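Local coordinates for heme-binding protein HutZ (Vibrio cholerae, PDB 3TGV) that binds heme with high efficiency and degrades it to biliverdin beta and delta, releasing the iron, at residues Glu4-Glu9 with Ala78-Thr83; Val44-Ser47 with His52-Asn55; Arg54-Asn59 with Met123-Gln128. The protein carries 1 engineered substitution. All blocks are in the same frame, centred on the assembly; numbering follows the deposited sequence.

Interaction 1. Residues Glu4-Glu9 with Ala78-Thr83; sequences EPEIKE and ARKRLT
A salt bridge between Glu6 and Lys80, with a small apolar touch beside it, joins the N-terminal helix 3-13 to the start of strand 81-91 in the split-barrel fold of the FMN-binding clan. Lys80 lies in the loop that leads into the strand and reaches across at nearly full stretch, its CG trans to the backbone N (chi1 -177°), which brings the ammonium up to the helix. There Lys80 NZ donates to Glu6 OE2 at 2.8 Å. The bond uses the anti lone pair of OE2, the one turned away from OE1, so the lysine does not straddle the two carboxylate oxygens. Water 1 donates to Glu6 O at 3.2 Å and also sits by Lys80 NZ, at a doubtfully short distance. Glu6 OE2 also bonds to ND1 of His142, apparently a histidine of the C-terminal tag, and Glu6 OE1 to the backbone N of Gly139, so both oxygens of this buried carboxylate are engaged. Beside the salt bridge, Ile7 CG2 meets Leu82 CD1 at 4.4 Å, a loose methyl contact where the two backbones come nearest. Phe138 packs against Glu6, Ile7 and Lys80, Phe10 of helix 3-13 touches Lys80 and Leu82, and Leu82 also rests on Val135 of strand 134-136, while its backbone pairs with Met66 of strand 61-67.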
loop_
_atom_site.group_PDB
_atom_site.type_symbol
_atom_site.label_atom_id
_atom_site.label_comp_id
_atom_site.label_asym_id
_atom_site.label_seq_id
_atom_site.Cartn_x
_atom_site.Cartn_y
_atom_site.Cartn_z
ATOM N N GLU A 4 1.793 21.899 -9.795
ATOM C CA GLU A 4 1.472 22.302 -8.432
ATOM C C GLU A 4 -0.020 22.189 -8.086
ATOM O O GLU A 4 -0.382 21.578 -7.076
ATOM C CB GLU A 4 2.014 23.699 -8.146
ATOM C CG GLU A 4 3.533 23.814 -8.318
ATOM C CD GLU A 4 3.967 24.223 -9.723
ATOM O OE1 GLU A 4 3.236 23.945 -10.699
ATOM O OE2 GLU A 4 5.056 24.822 -9.847
ATOM N N PRO A 5 -0.891 22.772 -8.918
ATOM C CA PRO A 5 -2.336 22.625 -8.690
ATOM C C PRO A 5 -2.826 21.173 -8.783
ATOM O O PRO A 5 -3.770 20.791 -8.089
ATOM C CB PRO A 5 -2.964 23.489 -9.797
ATOM C CG PRO A 5 -1.862 23.731 -10.794
ATOM C CD PRO A 5 -0.589 23.714 -10.010
ATOM N N GLU A 6 -2.192 20.361 -9.618
ATOM C CA GLU A 6 -2.616 18.979 -9.731
ATOM C C GLU A 6 -2.276 18.234 -8.456
ATOM O O GLU A 6 -3.077 17.443 -7.954
ATOM C CB GLU A 6 -1.986 18.289 -10.929
ATOM C CG GLU A 6 -2.579 16.915 -11.182
ATOM C CD GLU A 6 -2.169 16.359 -12.528
ATOM O OE1 GLU A 6 -1.483 17.090 -13.276
ATOM O OE2 GLU A 6 -2.534 15.207 -12.841
ATOM N N ILE A 7 -1.094 18.509 -7.920
ATOM C CA ILE A 7 -0.709 17.925 -6.648
ATOM C C ILE A 7 -1.700 18.304 -5.553
ATOM O O ILE A 7 -2.117 17.458 -4.764
ATOM C CB ILE A 7 0.700 18.336 -6.259
ATOM C CG1 ILE A 7 1.689 17.720 -7.258
ATOM C CG2 ILE A 7 1.001 17.909 -4.829
ATOM C CD1 ILE A 7 3.107 18.185 -7.089
ATOM N N LYS A 8 -2.082 19.575 -5.522
ATOM C CA LYS A 8 -3.042 20.052 -4.540
ATOM C C LYS A 8 -4.367 19.311 -4.682
ATOM O O LYS A 8 -4.866 18.749 -3.712
ATOM C CB LYS A 8 -3.243 21.561 -4.678
ATOM C CG LYS A 8 -4.122 22.182 -3.600
ATOM C CD LYS A 8 -3.996 23.693 -3.625
ATOM C CE LYS A 8 -5.189 24.375 -2.983
ATOM N NZ LYS A 8 -5.337 24.013 -1.551
ATOM N N GLU A 9 -4.929 19.289 -5.885
ATOM C CA GLU A 9 -6.195 18.596 -6.092
ATOM C C GLU A 9 -6.133 17.137 -5.631
ATOM O O GLU A 9 -7.075 16.631 -5.029
ATOM C CB GLU A 9 -6.622 18.660 -7.553
ATOM C CG GLU A 9 -6.865 20.082 -8.078
ATOM C CD GLU A 9 -7.884 20.875 -7.250
ATOM O OE1 GLU A 9 -7.555 21.283 -6.104
ATOM O OE2 GLU A 9 -9.012 21.094 -7.754
ATOM N N ALA A 78 1.675 2.639 -14.258
ATOM C CA ALA A 78 2.020 4.006 -13.889
ATOM C C ALA A 78 0.857 4.668 -13.159
ATOM O O ALA A 78 0.273 5.639 -13.638
ATOM C CB ALA A 78 2.409 4.817 -15.133
ATOM N N ARG A 79 0.500 4.123 -12.004
ATOM C CA ARG A 79 -0.528 4.735 -11.176
ATOM C C ARG A 79 -0.010 6.062 -10.615
ATOM O O ARG A 79 1.087 6.145 -10.065
ATOM C CB ARG A 79 -0.993 3.774 -10.067
ATOM C CG ARG A 79 -1.811 2.577 -10.578
ATOM C CD ARG A 79 -2.077 1.546 -9.486
ATOM N NE ARG A 79 -3.083 1.994 -8.531
ATOM C CZ ARG A 79 -3.380 1.366 -7.398
ATOM N NH1 ARG A 79 -2.754 0.244 -7.054
ATOM N NH2 ARG A 79 -4.313 1.862 -6.603
ATOM N N LYS A 80 -0.794 7.111 -10.803
ATOM C CA LYS A 80 -0.469 8.429 -10.276
ATOM C C LYS A 80 -0.328 8.332 -8.761
ATOM O O LYS A 80 -1.221 7.812 -8.081
ATOM C CB LYS A 80 -1.595 9.395 -10.658
ATOM C CG LYS A 80 -1.421 10.843 -10.278
ATOM C CD LYS A 80 -2.490 11.679 -10.994
ATOM C CE LYS A 80 -2.778 12.990 -10.292
ATOM N NZ LYS A 80 -3.926 13.742 -10.897
ATOM N N ARG A 81 0.789 8.817 -8.226
ATOM C CA ARG A 81 1.055 8.632 -6.804
ATOM C C ARG A 81 2.059 9.615 -6.214
ATOM O O ARG A 81 2.874 10.200 -6.939
ATOM C CB ARG A 81 1.545 7.205 -6.557
ATOM C CG ARG A 81 2.893 6.881 -7.207
ATOM C CD ARG A 81 3.121 5.371 -7.249
ATOM N NE ARG A 81 4.437 5.019 -7.775
ATOM C CZ ARG A 81 4.699 4.797 -9.062
ATOM N NH1 ARG A 81 3.737 4.881 -9.967
ATOM N NH2 ARG A 81 5.931 4.485 -9.444
ATOM N N LEU A 82 1.974 9.778 -4.894
ATOM C CA LEU A 82 2.920 10.552 -4.094
ATOM C C LEU A 82 3.466 9.617 -3.035
ATOM O O LEU A 82 2.692 8.940 -2.362
ATOM C CB LEU A 82 2.204 11.682 -3.357
ATOM C CG LEU A 82 1.521 12.797 -4.149
ATOM C CD1 LEU A 82 0.892 13.784 -3.200
ATOM C CD2 LEU A 82 2.513 13.499 -5.092
ATOM N N THR A 83 4.779 9.575 -2.859
ATOM C CA THR A 83 5.362 8.683 -1.854
ATOM C C THR A 83 6.426 9.421 -1.047
ATOM O O THR A 83 7.174 10.257 -1.586
ATOM C CB THR A 83 5.979 7.427 -2.508
ATOM O OG1 THR A 83 5.031 6.834 -3.405
ATOM C CG2 THR A 83 6.348 6.394 -1.451
HETATM O O HOH W 1 -5.062 15.426 -9.370
#

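Interaction 2. Residues Val44-Ser47 with His52-Asn55; sequences VLIS and HARN
Strand 41-47 ends at Ser47, and after a short connection the chain returns as helix 51-58, whose first full turn lies against the strand end; the backbones come closest at Ser47 and Ala53, with CA atoms 6.1 Å apart. Ile46 fills the angle between them. Its CD1 lies over one face of the His52 imidazole in a CH-pi contact, 3.9 Å from the ring centroid and 14° off the normal, and the same methyl meets Ala53 CB at 3.5 Å. The CG1 branch of Ile46 sits between its backbone N and carbonyl carbon (chi1 60°), which sets CD1 over the ring and against Ala53, while CG2 lies 3.8 Å from His52 CE1. Next to it, Ala53 CB packs tightly on the carbonyl oxygen of Ser47, at 3.1 Å. The bond from His52 ND1 to Ser31 OG on strand 28-38 helps to set the ring's rotation; NE2 has a weak, in-plane link to water 2, which accepts from Ser47 N at 3.1 Å. Ser47 OG bonds to Ile49 N in the connection. This is a short strand-to-helix connection, in which helix 51-58 folds back against the end of strand 41-47 in the antiparallel sheet of the split barrel.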
loop_
_atom_site.group_PDB
_atom_site.type_symbol
_atom_site.label_atom_id
_atom_site.label_comp_id
_atom_site.label_asym_id
_atom_site.label_seq_id
_atom_site.Cartn_x
_atom_site.Cartn_y
_atom_site.Cartn_z
ATOM N N VAL A 44 -3.168 9.744 11.233
ATOM C CA VAL A 44 -4.041 8.585 11.089
ATOM C C VAL A 44 -4.548 8.132 12.451
ATOM O O VAL A 44 -3.841 8.249 13.451
ATOM C CB VAL A 44 -3.318 7.415 10.412
ATOM C CG1 VAL A 44 -2.925 7.800 8.981
ATOM C CG2 VAL A 44 -2.098 7.001 11.232
ATOM N N LEU A 45 -5.774 7.618 12.471
ATOM C CA LEU A 45 -6.421 7.149 13.695
ATOM C C LEU A 45 -6.671 5.654 13.561
ATOM O O LEU A 45 -7.613 5.237 12.893
ATOM C CB LEU A 45 -7.747 7.881 13.910
ATOM C CG LEU A 45 -8.541 7.540 15.182
ATOM C CD1 LEU A 45 -7.721 7.863 16.421
ATOM C CD2 LEU A 45 -9.876 8.266 15.215
ATOM N N ILE A 46 -5.826 4.855 14.206
ATOM C CA ILE A 46 -5.776 3.427 13.935
ATOM C C ILE A 46 -5.829 2.559 15.204
ATOM O O ILE A 46 -5.596 3.033 16.319
ATOM C CB ILE A 46 -4.518 3.063 13.115
ATOM C CG1 ILE A 46 -3.256 3.451 13.882
ATOM C CG2 ILE A 46 -4.565 3.741 11.764
ATOM C CD1 ILE A 46 -1.959 2.967 13.235
ATOM N N SER A 47 -6.112 1.278 15.011
ATOM C CA SER A 47 -6.362 0.368 16.121
ATOM C C SER A 47 -5.118 -0.377 16.597
ATOM O O SER A 47 -4.422 -1.012 15.810
ATOM C CB SER A 47 -7.459 -0.624 15.732
ATOM O OG SER A 47 -7.753 -1.519 16.789
ATOM N N HIS A 52 -0.117 -2.460 12.306
ATOM C CA HIS A 52 0.529 -1.194 11.943
ATOM C C HIS A 52 0.622 -0.237 13.139
ATOM O O HIS A 52 1.584 0.519 13.271
ATOM C CB HIS A 52 -0.138 -0.525 10.726
ATOM C CG HIS A 52 -1.607 -0.299 10.882
ATOM N ND1 HIS A 52 -2.379 0.282 9.898
ATOM C CD2 HIS A 52 -2.449 -0.574 11.906
ATOM C CE1 HIS A 52 -3.635 0.344 10.306
ATOM N NE2 HIS A 52 -3.699 -0.160 11.525
ATOM N N ALA A 53 -0.371 -0.289 14.019
ATOM C CA ALA A 53 -0.368 0.542 15.219
ATOM C C ALA A 53 0.665 0.060 16.237
ATOM O O ALA A 53 1.357 0.861 16.859
ATOM C CB ALA A 53 -1.755 0.580 15.838
ATOM N N ARG A 54 0.769 -1.250 16.414
ATOM C CA ARG A 54 1.783 -1.796 17.303
ATOM C C ARG A 54 3.188 -1.595 16.738
ATOM O O ARG A 54 4.149 -1.384 17.479
ATOM C CB ARG A 54 1.516 -3.273 17.572
ATOM C CG ARG A 54 0.383 -3.522 18.565
ATOM C CD ARG A 54 0.103 -5.010 18.703
ATOM N NE ARG A 54 -0.796 -5.514 17.667
ATOM C CZ ARG A 54 -0.507 -6.518 16.844
ATOM N NH1 ARG A 54 0.664 -7.136 16.932
ATOM N NH2 ARG A 54 -1.393 -6.918 15.941
ATOM N N ASN A 55 3.309 -1.657 15.418
ATOM C CA ASN A 55 4.585 -1.349 14.768
ATOM C C ASN A 55 5.010 0.100 14.963
ATOM O O ASN A 55 6.136 0.363 15.364
ATOM C CB ASN A 55 4.548 -1.688 13.280
ATOM C CG ASN A 55 4.585 -3.169 13.030
ATOM O OD1 ASN A 55 4.674 -3.953 13.957
ATOM N ND2 ASN A 55 4.505 -3.563 11.771
HETATM O O HOH W 2 -6.981 0.258 12.237
#

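Interaction 3. Residues Arg54-Asn59 with Met123-Gln128; sequences RNLEVN and MLFRLQ
In the antiparallel barrel-like sheet of this FMN-binding-clan fold, the short helix 51-58 packs on the sheet, and this contact joins it to strand 122-129. The axes of 54-58 and 123-128 approach to 10.4 Å at 56°, with Leu56 and Phe125 at the closest point of the backbones. Leu56 meets the phenyl ring over its face: CB stands 4.1 Å from the ring centroid, 28° off the normal, and comes within 3.7 Å of Phe125 CE1. Farther along the leucine, CD1 lies above the same face near the rim, 4.2 Å from Phe125 CG. Phe125 turns its CG trans to its carbonyl carbon (chi1 -72°), a torsion that presents one ring face to Leu56. Buried Leu56 also touches Ile46 of strand 41-47, Val62 of strand 61-67 and Ala88 of strand 81-91, which makes it a point where the helix is seated on several strands at once. Toward the outer margin, the exposed Glu57 passes the Phe125 ring, its CG 4.2 Å from Phe125 CZ. Its carboxylate has a weak hydrogen bond between Glu57 OE1 and His48 NE2. The other oxygen meets the end of Met123, whose chain crosses that of Glu57 at about a right angle and bends at its last torsion, placing the thioether methyl CE 3.2 Å from Glu57 OE2.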
loop_
_atom_site.group_PDB
_atom_site.type_symbol
_atom_site.label_atom_id
_atom_site.label_comp_id
_atom_site.label_asym_id
_atom_site.label_seq_id
_atom_site.Cartn_x
_atom_site.Cartn_y
_atom_site.Cartn_z
ATOM N N ARG A 54 0.769 -1.250 16.414
ATOM C CA ARG A 54 1.783 -1.796 17.303
ATOM C C ARG A 54 3.188 -1.595 16.738
ATOM O O ARG A 54 4.149 -1.384 17.479
ATOM C CB ARG A 54 1.516 -3.273 17.572
ATOM C CG ARG A 54 0.383 -3.522 18.565
ATOM C CD ARG A 54 0.103 -5.010 18.703
ATOM N NE ARG A 54 -0.796 -5.514 17.667
ATOM C CZ ARG A 54 -0.507 -6.518 16.844
ATOM N NH1 ARG A 54 0.664 -7.136 16.932
ATOM N NH2 ARG A 54 -1.393 -6.918 15.941
ATOM N N ASN A 55 3.309 -1.657 15.418
ATOM C CA ASN A 55 4.585 -1.349 14.768
ATOM C C ASN A 55 5.010 0.100 14.963
ATOM O O ASN A 55 6.136 0.363 15.364
ATOM C CB ASN A 55 4.548 -1.688 13.280
ATOM C CG ASN A 55 4.585 -3.169 13.030
ATOM O OD1 ASN A 55 4.674 -3.953 13.957
ATOM N ND2 ASN A 55 4.505 -3.563 11.771
ATOM N N LEU A 56 4.118 1.047 14.690
ATOM C CA LEU A 56 4.501 2.454 14.819
ATOM C C LEU A 56 4.850 2.804 16.265
ATOM O O LEU A 56 5.605 3.747 16.516
ATOM C CB LEU A 56 3.407 3.380 14.296
ATOM C CG LEU A 56 3.194 3.380 12.783
ATOM C CD1 LEU A 56 1.929 4.149 12.450
ATOM C CD2 LEU A 56 4.398 3.955 12.046
ATOM N N GLU A 57 4.294 2.036 17.206
ATOM C CA GLU A 57 4.581 2.204 18.629
ATOM C C GLU A 57 6.016 1.860 18.987
ATOM O O GLU A 57 6.649 2.556 19.768
ATOM C CB GLU A 57 3.685 1.297 19.461
ATOM C CG GLU A 57 2.540 2.005 20.119
ATOM C CD GLU A 57 1.970 1.205 21.263
ATOM O OE1 GLU A 57 1.959 -0.044 21.167
ATOM O OE2 GLU A 57 1.544 1.822 22.263
ATOM N N VAL A 58 6.509 0.753 18.448
ATOM C CA VAL A 58 7.821 0.251 18.823
ATOM C C VAL A 58 8.926 0.718 17.879
ATOM O O VAL A 58 10.085 0.829 18.278
ATOM C CB VAL A 58 7.832 -1.292 18.896
ATOM C CG1 VAL A 58 7.253 -1.894 17.633
ATOM C CG2 VAL A 58 9.241 -1.796 19.118
ATOM N N ASN A 59 8.561 1.001 16.633
ATOM C CA ASN A 59 9.528 1.303 15.596
ATOM C C ASN A 59 8.947 2.398 14.703
ATOM O O ASN A 59 8.247 2.112 13.734
ATOM C CB ASN A 59 9.819 0.037 14.789
ATOM C CG ASN A 59 10.981 0.211 13.839
ATOM O OD1 ASN A 59 11.265 1.324 13.398
ATOM N ND2 ASN A 59 11.663 -0.889 13.516
ATOM N N MET A 123 -5.610 4.760 18.461
ATOM C CA MET A 123 -4.532 5.679 18.766
ATOM C C MET A 123 -4.371 6.665 17.617
ATOM O O MET A 123 -4.598 6.317 16.458
ATOM C CB MET A 123 -3.232 4.897 18.941
ATOM C CG MET A 123 -3.346 3.712 19.868
ATOM S SD MET A 123 -1.856 2.702 19.839
ATOM C CE MET A 123 -1.509 2.607 21.599
ATOM N N LEU A 124 -3.972 7.889 17.937
ATOM C CA LEU A 124 -3.742 8.902 16.913
ATOM C C LEU A 124 -2.249 9.108 16.703
ATOM O O LEU A 124 -1.533 9.494 17.625
ATOM C CB LEU A 124 -4.407 10.216 17.322
ATOM C CG LEU A 124 -4.201 11.444 16.434
ATOM C CD1 LEU A 124 -4.793 11.226 15.045
ATOM C CD2 LEU A 124 -4.826 12.654 17.099
ATOM N N PHE A 125 -1.774 8.841 15.491
ATOM C CA PHE A 125 -0.356 9.017 15.190
ATOM C C PHE A 125 -0.125 10.219 14.287
ATOM O O PHE A 125 -0.802 10.374 13.276
ATOM C CB PHE A 125 0.238 7.766 14.529
ATOM C CG PHE A 125 0.399 6.593 15.463
ATOM C CD1 PHE A 125 1.605 6.361 16.106
ATOM C CD2 PHE A 125 -0.650 5.726 15.686
ATOM C CE1 PHE A 125 1.759 5.286 16.960
ATOM C CE2 PHE A 125 -0.503 4.652 16.540
ATOM C CZ PHE A 125 0.703 4.433 17.179
ATOM N N ARG A 126 0.827 11.063 14.667
ATOM C CA ARG A 126 1.325 12.109 13.774
ATOM C C ARG A 126 2.478 11.585 12.931
ATOM O O ARG A 126 3.414 10.986 13.455
ATOM C CB ARG A 126 1.794 13.332 14.563
ATOM C CG ARG A 126 2.817 14.142 13.795
ATOM C CD ARG A 126 2.790 15.622 14.122
ATOM N NE ARG A 126 3.423 15.929 15.396
ATOM C CZ ARG A 126 4.059 17.069 15.648
ATOM N NH1 ARG A 126 4.159 18.004 14.706
ATOM N NH2 ARG A 126 4.602 17.276 16.843
ATOM N N LEU A 127 2.416 11.808 11.624
ATOM C CA LEU A 127 3.474 11.348 10.738
ATOM C C LEU A 127 4.117 12.534 10.044
ATOM O O LEU A 127 3.438 13.291 9.355
ATOM C CB LEU A 127 2.908 10.396 9.692
ATOM C CG LEU A 127 1.901 9.382 10.213
ATOM C CD1 LEU A 127 1.356 8.595 9.046
ATOM C CD2 LEU A 127 2.546 8.468 11.233
ATOM N N GLN A 128 5.429 12.673 10.217
ATOM C CA GLN A 128 6.174 13.820 9.704
ATOM C C GLN A 128 7.248 13.396 8.718
ATOM O O GLN A 128 8.161 12.643 9.068
ATOM C CB GLN A 128 6.814 14.594 10.857
ATOM C CG GLN A 128 5.840 14.921 11.970
ATOM C CD GLN A 128 6.442 15.813 13.027
ATOM O OE1 GLN A 128 6.883 15.341 14.081
ATOM N NE2 GLN A 128 6.457 17.113 12.760
#

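From the N terminus, helix 3-13 comes first, and interaction 1 closes a long loop that runs through strands 16-22, 28-38, 41-47 and 61-67 to 78-83. Within that long loop, interaction 2 closes a short one, turning helix 51-58 back on the strand just before it. The same helix then opens interaction 3, which is completed by strand 122-129 and therefore crosses interaction 1 along the chain. Interactions 2 and 3 share Arg54 and Asn55 and have centres about 6 Å apart, linked through neighbouring strands 41-47 and 122-129. Interaction 1 lies about 25 Å from both, centre to centre, across the chain's centre.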